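Local coordinates for putative aldolase (Bacteroides vulgatus ATCC 8482, PDB 3DXI), which is of unknown function but folds as a closed eight-stranded beta/alpha (TIM) barrel, with a family relationship to the HMGL-like, aldolase-type proteins, at residues Glu180-Thr185 with Gly211-Asp216; Ser138-Met143 with Asp158-Val163; His67-Ser72 with Ile98-Met103. All coordinates share one frame; numbering follows the deposited sequence.

Overall arrangement
All three contacts belong to one closed beta/alpha barrel and follow one another along the chain in the order 3, 2, 1. Contact 3 ties helix 62-71 to the entrance of strand 103-108. Contact 2 sets a loop against strand 159-163, and contact 1 links helix 171-184 with the start of strand 214-217. Contacts 1 and 2 are neighbours, their centres about 10 Å apart, and share a core in which Val181 meets Phe160 and Trp140. Contact 3 lies across the barrel, its centre about 29 Å from that of contact 2, though the Met103 side chain still reaches Leu159. In contacts 1 and 3 a helix arginine binds an aspartate just before a strand, joining helix to sheet.

Contact 1. Residues Glu180-Thr185 with Gly211-Asp216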
loop_
_atom_site.group_PDB
_atom_site.type_symbol
_atom_site.label_atom_id
_atom_site.label_comp_id
_atom_site.label_asym_id
_atom_site.label_seq_id
_atom_site.Cartn_x
_atom_site.Cartn_y
_atom_site.Cartn_z
ATOM N N GLU A 180 -1.421 -19.490 -16.188
ATOM C CA GLU A 180 -0.724 -20.775 -16.201
ATOM C C GLU A 180 -1.497 -21.853 -15.452
ATOM O O GLU A 180 -1.682 -22.956 -15.961
ATOM C CB GLU A 180 0.675 -20.633 -15.591
ATOM C CG GLU A 180 1.695 -20.077 -16.556
ATOM C CD GLU A 180 1.893 -20.987 -17.745
ATOM O OE1 GLU A 180 2.423 -22.099 -17.557
ATOM O OE2 GLU A 180 1.508 -20.602 -18.865
ATOM N N VAL A 181 -1.943 -21.531 -14.242
ATOM C CA VAL A 181 -2.694 -22.476 -13.424
ATOM C C VAL A 181 -3.950 -22.950 -14.163
ATOM O O VAL A 181 -4.289 -24.133 -14.125
ATOM C CB VAL A 181 -3.059 -21.835 -12.046
ATOM C CG1 VAL A 181 -4.042 -22.706 -11.280
ATOM C CG2 VAL A 181 -1.780 -21.661 -11.208
ATOM N N ARG A 182 -4.621 -22.033 -14.854
ATOM C CA ARG A 182 -5.826 -22.373 -15.602
ATOM C C ARG A 182 -5.551 -23.386 -16.718
ATOM O O ARG A 182 -6.472 -24.059 -17.181
ATOM C CB ARG A 182 -6.452 -21.113 -16.207
ATOM C CG ARG A 182 -6.909 -20.064 -15.194
ATOM C CD ARG A 182 -8.062 -20.558 -14.351
ATOM N NE ARG A 182 -8.779 -19.446 -13.735
ATOM C CZ ARG A 182 -9.756 -19.590 -12.845
ATOM N NH1 ARG A 182 -10.130 -20.805 -12.460
ATOM N NH2 ARG A 182 -10.359 -18.521 -12.344
ATOM N N LYS A 183 -4.299 -23.490 -17.155
ATOM C CA LYS A 183 -3.937 -24.443 -18.210
ATOM C C LYS A 183 -3.747 -25.847 -17.653
ATOM O O LYS A 183 -3.838 -26.829 -18.391
ATOM C CB LYS A 183 -2.615 -24.058 -18.885
ATOM C CG LYS A 183 -2.612 -22.789 -19.705
ATOM C CD LYS A 183 -1.216 -22.586 -20.290
ATOM C CE LYS A 183 -1.119 -21.307 -21.093
ATOM N NZ LYS A 183 0.273 -21.084 -21.569
ATOM N N TYR A 184 -3.483 -25.942 -16.355
ATOM C CA TYR A 184 -3.215 -27.232 -15.742
ATOM C C TYR A 184 -4.259 -27.791 -14.785
ATOM O O TYR A 184 -4.233 -28.983 -14.467
ATOM C CB TYR A 184 -1.845 -27.175 -15.072
ATOM C CG TYR A 184 -0.735 -26.922 -16.070
ATOM C CD1 TYR A 184 -0.275 -27.943 -16.898
ATOM C CD2 TYR A 184 -0.196 -25.648 -16.237
ATOM C CE1 TYR A 184 0.694 -27.706 -17.869
ATOM C CE2 TYR A 184 0.773 -25.394 -17.210
ATOM C CZ TYR A 184 1.212 -26.429 -18.024
ATOM O OH TYR A 184 2.152 -26.186 -19.005
ATOM N N THR A 185 -5.174 -26.950 -14.319
ATOM C CA THR A 185 -6.219 -27.438 -13.432
ATOM C C THR A 185 -7.527 -26.715 -13.719
ATOM O O THR A 185 -7.521 -25.564 -14.157
ATOM C CB THR A 185 -5.824 -27.287 -11.933
ATOM O OG1 THR A 185 -6.922 -27.700 -11.113
ATOM C CG2 THR A 185 -5.446 -25.856 -11.604
ATOM N N GLY A 211 -10.837 -12.842 -13.692
ATOM C CA GLY A 211 -11.709 -13.957 -13.364
ATOM C C GLY A 211 -11.342 -14.888 -12.219
ATOM O O GLY A 211 -11.874 -15.996 -12.148
ATOM N N ILE A 212 -10.456 -14.466 -11.322
ATOM C CA ILE A 212 -10.083 -15.323 -10.199
ATOM C C ILE A 212 -11.339 -15.617 -9.361
ATOM O O ILE A 212 -12.258 -14.798 -9.290
ATOM C CB ILE A 212 -8.982 -14.659 -9.328
ATOM C CG1 ILE A 212 -8.189 -15.741 -8.590
ATOM C CG2 ILE A 212 -9.611 -13.685 -8.347
ATOM C CD1 ILE A 212 -6.819 -15.300 -8.126
ATOM N N ASP A 213 -11.364 -16.785 -8.728
ATOM C CA ASP A 213 -12.518 -17.228 -7.945
ATOM C C ASP A 213 -12.522 -16.868 -6.452
ATOM O O ASP A 213 -13.588 -16.665 -5.866
ATOM C CB ASP A 213 -12.649 -18.749 -8.088
ATOM C CG ASP A 213 -12.620 -19.206 -9.541
ATOM O OD1 ASP A 213 -13.669 -19.136 -10.210
ATOM O OD2 ASP A 213 -11.548 -19.622 -10.019
ATOM N N PHE A 214 -11.341 -16.794 -5.845
ATOM C CA PHE A 214 -11.210 -16.499 -4.413
ATOM C C PHE A 214 -10.127 -15.468 -4.084
ATOM O O PHE A 214 -9.074 -15.432 -4.722
ATOM C CB PHE A 214 -10.860 -17.784 -3.653
ATOM C CG PHE A 214 -12.047 -18.567 -3.163
ATOM C CD1 PHE A 214 -12.564 -18.344 -1.888
ATOM C CD2 PHE A 214 -12.617 -19.564 -3.951
ATOM C CE1 PHE A 214 -13.625 -19.105 -1.401
ATOM C CE2 PHE A 214 -13.684 -20.335 -3.476
ATOM C CZ PHE A 214 -14.185 -20.103 -2.196
ATOM N N ILE A 215 -10.389 -14.635 -3.082
ATOM C CA ILE A 215 -9.405 -13.656 -2.618
ATOM C C ILE A 215 -9.395 -13.683 -1.091
ATOM O O ILE A 215 -10.451 -13.669 -0.457
ATOM C CB ILE A 215 -9.716 -12.207 -3.075
ATOM C CG1 ILE A 215 -9.578 -12.084 -4.593
ATOM C CG2 ILE A 215 -8.753 -11.235 -2.395
ATOM C CD1 ILE A 215 -8.177 -12.348 -5.108
ATOM N N ASP A 216 -8.194 -13.743 -0.521
ATOM C CA ASP A 216 -7.977 -13.760 0.927
ATOM C C ASP A 216 -7.571 -12.366 1.421
ATOM O O ASP A 216 -6.846 -11.636 0.737
ATOM C CB ASP A 216 -6.841 -14.728 1.297
ATOM C CG ASP A 216 -7.254 -16.191 1.264
ATOM O OD1 ASP A 216 -8.297 -16.529 0.656
ATOM O OD2 ASP A 216 -6.510 -17.011 1.847
HETATM O O HOH W 1 -13.088 -21.825 -12.043
#
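In this TIM barrel, an ion pair between Arg182 and Asp213 joins the last turn of helix 171-184 to the approach of strand 214-217. The bridge is one-sided: OD2 of Asp213 takes both NH2 of Arg182, at 2.8 Å, and, in a weak bond, NH1 of Arg182, at 3.1 Å. Arginine is long enough to span the gap, 9.8 Å between CA of Arg182 and CA of Ile212, even though its chain bends at chi2 (-66°) to turn the guanidinium toward Asp213. The two side chains arrive from opposite directions with guanidinium and carboxylate planes almost perpendicular, 89° apart. OD2 lies near the guanidinium plane, at its edge, but NH2 reaches it from above the carboxylate plane. The same oxygen also accepts the backbone N-H of Val189, so an acid suits this place: it serves the neighbouring strand and the helix arginine together, and the arginine's charge, with the peptide N-H, probably favours the ionised form.

Gly211 is the C-prime residue of a Schellman motif ending helix 200-209, and its positive phi comes easily to a residue without CB. The turn leaves Gly211 O 3.0 Å from Arg182 NH2, at the guanidinium edge. Water 1 spans the remaining corner through weak bonds, accepting from Arg182 NH1 at 3.2 Å and donating to Asp213 OD1 at 3.3 Å.

Contact 2. Residues Ser138-Met143 with Asp158-Val163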
loop_
_atom_site.group_PDB
_atom_site.type_symbol
_atom_site.label_atom_id
_atom_site.label_comp_id
_atom_site.label_asym_id
_atom_site.label_seq_id
_atom_site.Cartn_x
_atom_site.Cartn_y
_atom_site.Cartn_z
ATOM N N SER A 138 6.152 -17.583 -6.154
ATOM C CA SER A 138 7.240 -16.908 -6.866
ATOM C C SER A 138 8.318 -17.890 -7.332
ATOM O O SER A 138 9.281 -17.493 -7.989
ATOM C CB SER A 138 7.901 -15.867 -5.968
ATOM O OG SER A 138 8.612 -16.505 -4.919
ATOM N N LYS A 139 8.163 -19.165 -6.989
ATOM C CA LYS A 139 9.143 -20.176 -7.375
ATOM C C LYS A 139 8.564 -21.241 -8.303
ATOM O O LYS A 139 9.303 -22.073 -8.840
ATOM C CB LYS A 139 9.713 -20.852 -6.123
ATOM C CG LYS A 139 10.330 -19.891 -5.122
ATOM C CD LYS A 139 10.963 -20.631 -3.953
ATOM C CE LYS A 139 11.618 -19.653 -2.977
ATOM N NZ LYS A 139 12.358 -20.338 -1.869
ATOM N N TRP A 140 7.248 -21.201 -8.495
ATOM C CA TRP A 140 6.539 -22.168 -9.328
ATOM C C TRP A 140 7.040 -22.337 -10.758
ATOM O O TRP A 140 7.337 -23.451 -11.184
ATOM C CB TRP A 140 5.050 -21.819 -9.370
ATOM C CG TRP A 140 4.330 -21.977 -8.054
ATOM C CD1 TRP A 140 4.879 -22.291 -6.837
ATOM C CD2 TRP A 140 2.932 -21.784 -7.824
ATOM N NE1 TRP A 140 3.903 -22.297 -5.865
ATOM C CE2 TRP A 140 2.699 -21.992 -6.445
ATOM C CE3 TRP A 140 1.849 -21.455 -8.652
ATOM C CZ2 TRP A 140 1.424 -21.877 -5.873
ATOM C CZ3 TRP A 140 0.583 -21.340 -8.084
ATOM C CH2 TRP A 140 0.383 -21.552 -6.704
ATOM N N ALA A 141 7.115 -21.231 -11.495
ATOM C CA ALA A 141 7.546 -21.237 -12.898
ATOM C C ALA A 141 8.848 -21.982 -13.173
ATOM O O ALA A 141 9.022 -22.565 -14.248
ATOM C CB ALA A 141 7.666 -19.796 -13.407
ATOM N N GLU A 142 9.759 -21.969 -12.206
ATOM C CA GLU A 142 11.043 -22.621 -12.392
ATOM C C GLU A 142 11.136 -23.993 -11.744
ATOM O O GLU A 142 12.206 -24.598 -11.708
ATOM C CB GLU A 142 12.158 -21.694 -11.902
ATOM C CG GLU A 142 11.996 -20.276 -12.458
ATOM C CD GLU A 142 13.311 -19.564 -12.731
ATOM O OE1 GLU A 142 14.081 -19.330 -11.768
ATOM O OE2 GLU A 142 13.567 -19.235 -13.915
HETATM N N MSE A 143 10.014 -24.485 -11.228
HETATM C CA MSE A 143 9.979 -25.814 -10.630
HETATM C C MSE A 143 9.523 -26.749 -11.734
HETATM O O MSE A 143 8.354 -26.740 -12.136
HETATM C CB MSE A 143 8.995 -25.874 -9.470
HETATM C CG MSE A 143 9.559 -25.347 -8.173
HETATM SE SE MSE A 143 8.248 -25.409 -6.773
HETATM C CE MSE A 143 8.461 -27.248 -6.236
ATOM N N ASP A 158 -11.362 -27.833 -4.102
ATOM C CA ASP A 158 -12.530 -26.976 -4.225
ATOM C C ASP A 158 -11.969 -25.568 -4.340
ATOM O O ASP A 158 -12.674 -24.615 -4.664
ATOM C CB ASP A 158 -13.407 -27.094 -2.985
ATOM C CG ASP A 158 -14.167 -28.393 -2.951
ATOM O OD1 ASP A 158 -15.137 -28.512 -3.726
ATOM O OD2 ASP A 158 -13.789 -29.294 -2.171
ATOM N N LEU A 159 -10.674 -25.464 -4.064
ATOM C CA LEU A 159 -9.960 -24.206 -4.133
ATOM C C LEU A 159 -8.455 -24.426 -4.213
ATOM O O LEU A 159 -7.888 -25.197 -3.437
ATOM C CB LEU A 159 -10.268 -23.343 -2.905
ATOM C CG LEU A 159 -9.389 -22.094 -2.781
ATOM C CD1 LEU A 159 -9.609 -21.213 -4.008
ATOM C CD2 LEU A 159 -9.700 -21.334 -1.497
ATOM N N PHE A 160 -7.826 -23.752 -5.170
ATOM C CA PHE A 160 -6.380 -23.790 -5.340
ATOM C C PHE A 160 -5.948 -22.345 -5.097
ATOM O O PHE A 160 -6.083 -21.496 -5.978
ATOM C CB PHE A 160 -5.988 -24.209 -6.758
ATOM C CG PHE A 160 -4.499 -24.289 -6.966
ATOM C CD1 PHE A 160 -3.771 -25.360 -6.456
ATOM C CD2 PHE A 160 -3.818 -23.267 -7.625
ATOM C CE1 PHE A 160 -2.389 -25.413 -6.595
ATOM C CE2 PHE A 160 -2.430 -23.311 -7.771
ATOM C CZ PHE A 160 -1.715 -24.386 -7.254
ATOM N N CYS A 161 -5.435 -22.069 -3.900
ATOM C CA CYS A 161 -5.023 -20.718 -3.520
ATOM C C CYS A 161 -3.534 -20.426 -3.725
ATOM O O CYS A 161 -2.678 -21.106 -3.159
ATOM C CB CYS A 161 -5.401 -20.479 -2.054
ATOM S SG CYS A 161 -5.124 -18.797 -1.461
HETATM N N MSE A 162 -3.231 -19.425 -4.550
HETATM C CA MSE A 162 -1.843 -19.039 -4.806
HETATM C C MSE A 162 -1.408 -18.076 -3.701
HETATM O O MSE A 162 -2.004 -17.017 -3.528
HETATM C CB MSE A 162 -1.723 -18.355 -6.173
HETATM C CG MSE A 162 -2.328 -19.149 -7.323
HETATM SE SE MSE A 162 -2.109 -18.240 -9.008
HETATM C CE MSE A 162 -3.230 -16.698 -8.674
ATOM N N VAL A 163 -0.369 -18.445 -2.956
ATOM C CA VAL A 163 0.105 -17.616 -1.849
ATOM C C VAL A 163 1.373 -16.803 -2.116
ATOM O O VAL A 163 2.442 -17.352 -2.389
ATOM C CB VAL A 163 0.334 -18.485 -0.594
ATOM C CG1 VAL A 163 0.756 -17.618 0.585
ATOM C CG2 VAL A 163 -0.938 -19.251 -0.267
#
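Trp140, Phe160 and Met162 form an aromatic and Met-aromatic cluster on the helix-facing side of the TIM barrel, where a loop after strand 129-134 folds against strand 159-163. Trp140 contributes most of the buried surface. Its CB points toward the strand, and the far corner of the indole, CH2 and CZ3, does the touching; tryptophan has the reach to send its six-membered ring from the loop to the strand. Phe160 and Met162 sit two residues apart on the strand, so alternation brings both to the same corner, whereas the intervening Cys161 points away from it.

The side chains of Phe160 and Trp140 come from opposite directions and their rings meet obliquely. CG of Phe160 is anti to the backbone N (chi1 -179°), which carries CE2 and CZ to the indole. CE2 of Phe160 lies 3.5 Å from Trp140 CH2. The six-membered rings are inclined at 50°, their centroids 5.5 Å apart, an oblique aromatic pair. Phenylalanine suits this buried layer by offering a flat, wholly apolar ring.

Met162, a selenomethionine here, crosses the indole at about a right angle. Its methylenes touch the CH2/CZ3 corner, with CG of Met162 3.7 Å from Trp140 CH2, and the unbranched chain then bends at chi3 to turn its end. Val181 of helix 171-184 meets all three side chains, so the cluster fills the layer between sheet and helix. The indole's one polar atom, NE1, is satisfied by Met135 O. Beyond CG, the selenium of Met162 stands obliquely to the ring, with SE 5.4 Å from the centroid of the six-membered ring of Trp140.

Contact 3. Residues His67-Ser72 with Ile98-Met103; sequences HLRNIS and IGLVDM
Arg69 reaches from the last turns of helix 62-71 to Asp102, the residue immediately before strand 103-108 of the barrel, and grips its carboxylate end-on with two nitrogens. NH1 of Arg69 binds OD2 of Asp102 at 2.8 Å, and NH2 of Arg69 binds OD1 of Asp102 at 2.9 Å, the latter bond being the straighter (157°). Yet the two flat groups are not coplanar: guanidinium and carboxylate are turned 64° apart. OD2 receives NH1 on its syn side and not far from the carboxylate plane, while OD1 is met by NH2 from well above that plane. Seen from the arginine, both oxygens lie near the guanidinium plane, at its edge.

The chain takes a bent route to reach this position. It leaves the helix extended at its first torsion (chi1 179°), and two bends, at chi2 and chi3, fold it along the 99-101 backbone before the head reaches the aspartate. On the way one guanidinium face comes under the carbonyl oxygen of Leu100, which is 3.2 Å from NE of Arg69 but too poorly angled to be hydrogen-bonded. Gly99 O lies at the guanidinium edge. Gly99 itself turns the loop at positive phi, a conformation that glycine adopts at little cost. The apolar part of the contact is small, Arg69 CB standing 4.4 Å from Leu100 CD2; Leu100 also packs on Val62 and Leu65 of the arginine's own helix.

OD2 of Asp102 has a further donor, the backbone N of Ile76 in strand 75-81. Answered by both an arginine and a peptide N-H, Asp102 is probably held in its ionised form; the carbonyl oxygens beside the guanidinium may add favourable electrostatics for the cation, and the whole couples the helix to two adjacent strands.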
loop_
_atom_site.group_PDB
_atom_site.type_symbol
_atom_site.label_atom_id
_atom_site.label_comp_id
_atom_site.label_asym_id
_atom_site.label_seq_id
_atom_site.Cartn_x
_atom_site.Cartn_y
_atom_site.Cartn_z
ATOM N N HIS A 67 -20.503 -22.928 18.659
ATOM C CA HIS A 67 -20.963 -21.571 18.925
ATOM C C HIS A 67 -20.872 -20.720 17.655
ATOM O O HIS A 67 -21.838 -20.069 17.256
ATOM C CB HIS A 67 -20.108 -20.949 20.033
ATOM C CG HIS A 67 -20.393 -19.501 20.280
ATOM N ND1 HIS A 67 -21.632 -19.044 20.672
ATOM C CD2 HIS A 67 -19.596 -18.409 20.197
ATOM C CE1 HIS A 67 -21.587 -17.730 20.819
ATOM N NE2 HIS A 67 -20.363 -17.321 20.537
ATOM N N LEU A 68 -19.706 -20.729 17.023
ATOM C CA LEU A 68 -19.494 -19.959 15.799
ATOM C C LEU A 68 -20.462 -20.394 14.701
ATOM O O LEU A 68 -21.016 -19.562 13.981
ATOM C CB LEU A 68 -18.053 -20.129 15.306
ATOM C CG LEU A 68 -16.936 -19.712 16.271
ATOM C CD1 LEU A 68 -15.598 -19.802 15.548
ATOM C CD2 LEU A 68 -17.169 -18.289 16.781
ATOM N N ARG A 69 -20.659 -21.702 14.571
ATOM C CA ARG A 69 -21.563 -22.226 13.556
ATOM C C ARG A 69 -23.001 -21.812 13.854
ATOM O O ARG A 69 -23.821 -21.643 12.949
ATOM C CB ARG A 69 -21.465 -23.750 13.499
ATOM C CG ARG A 69 -22.397 -24.367 12.484
ATOM C CD ARG A 69 -22.144 -23.779 11.105
ATOM N NE ARG A 69 -21.641 -24.792 10.187
ATOM C CZ ARG A 69 -21.154 -24.544 8.971
ATOM N NH1 ARG A 69 -21.096 -23.299 8.508
ATOM N NH2 ARG A 69 -20.735 -25.552 8.216
ATOM N N ASN A 70 -23.292 -21.641 15.136
ATOM C CA ASN A 70 -24.616 -21.252 15.581
ATOM C C ASN A 70 -24.962 -19.808 15.221
ATOM O O ASN A 70 -26.084 -19.516 14.803
ATOM C CB ASN A 70 -24.706 -21.441 17.092
ATOM C CG ASN A 70 -25.922 -22.223 17.508
ATOM O OD1 ASN A 70 -26.308 -23.194 16.849
ATOM N ND2 ASN A 70 -26.531 -21.821 18.623
ATOM N N ILE A 71 -23.994 -18.908 15.372
ATOM C CA ILE A 71 -24.227 -17.494 15.097
ATOM C C ILE A 71 -23.777 -16.973 13.735
ATOM O O ILE A 71 -24.195 -15.891 13.330
ATOM C CB ILE A 71 -23.597 -16.606 16.200
ATOM C CG1 ILE A 71 -22.109 -16.929 16.358
ATOM C CG2 ILE A 71 -24.331 -16.826 17.520
ATOM C CD1 ILE A 71 -21.370 -16.000 17.310
ATOM N N SER A 72 -22.936 -17.727 13.028
ATOM C CA SER A 72 -22.473 -17.296 11.705
ATOM C C SER A 72 -23.371 -17.805 10.573
ATOM O O SER A 72 -23.815 -18.955 10.583
ATOM C CB SER A 72 -21.034 -17.773 11.457
ATOM O OG SER A 72 -20.613 -17.460 10.136
ATOM N N ILE A 98 -17.041 -32.596 11.803
ATOM C CA ILE A 98 -17.898 -32.767 10.636
ATOM C C ILE A 98 -19.192 -31.997 10.886
ATOM O O ILE A 98 -19.697 -31.968 12.008
ATOM C CB ILE A 98 -18.221 -34.254 10.379
ATOM C CG1 ILE A 98 -18.671 -34.921 11.678
ATOM C CG2 ILE A 98 -16.997 -34.964 9.815
ATOM C CD1 ILE A 98 -18.985 -36.407 11.541
ATOM N N GLY A 99 -19.709 -31.347 9.848
ATOM C CA GLY A 99 -20.936 -30.587 9.996
ATOM C C GLY A 99 -20.754 -29.210 10.607
ATOM O O GLY A 99 -21.616 -28.344 10.463
ATOM N N LEU A 100 -19.635 -28.992 11.286
ATOM C CA LEU A 100 -19.378 -27.701 11.910
ATOM C C LEU A 100 -18.513 -26.810 11.023
ATOM O O LEU A 100 -18.617 -25.581 11.066
ATOM C CB LEU A 100 -18.694 -27.901 13.266
ATOM C CG LEU A 100 -19.493 -28.708 14.296
ATOM C CD1 LEU A 100 -18.677 -28.883 15.570
ATOM C CD2 LEU A 100 -20.808 -27.998 14.588
ATOM N N VAL A 101 -17.662 -27.437 10.221
ATOM C CA VAL A 101 -16.765 -26.710 9.331
ATOM C C VAL A 101 -17.003 -27.123 7.888
ATOM O O VAL A 101 -17.094 -28.314 7.581
ATOM C CB VAL A 101 -15.293 -26.968 9.720
ATOM C CG1 VAL A 101 -14.342 -26.376 8.668
ATOM C CG2 VAL A 101 -15.025 -26.350 11.091
ATOM N N ASP A 102 -17.104 -26.129 7.010
ATOM C CA ASP A 102 -17.357 -26.354 5.595
ATOM C C ASP A 102 -16.134 -26.742 4.793
ATOM O O ASP A 102 -16.171 -27.688 4.003
ATOM C CB ASP A 102 -17.972 -25.096 4.984
ATOM C CG ASP A 102 -19.277 -24.721 5.645
ATOM O OD1 ASP A 102 -20.280 -25.425 5.397
ATOM O OD2 ASP A 102 -19.297 -23.738 6.423
HETATM N N MSE A 103 -15.045 -26.014 5.005
HETATM C CA MSE A 103 -13.825 -26.260 4.258
HETATM C C MSE A 103 -12.579 -26.435 5.105
HETATM O O MSE A 103 -12.400 -25.775 6.130
HETATM C CB MSE A 103 -13.591 -25.113 3.279
HETATM C CG MSE A 103 -12.289 -25.209 2.505
HETATM SE SE MSE A 103 -11.972 -23.598 1.466
HETATM C CE MSE A 103 -13.018 -24.056 -0.113
#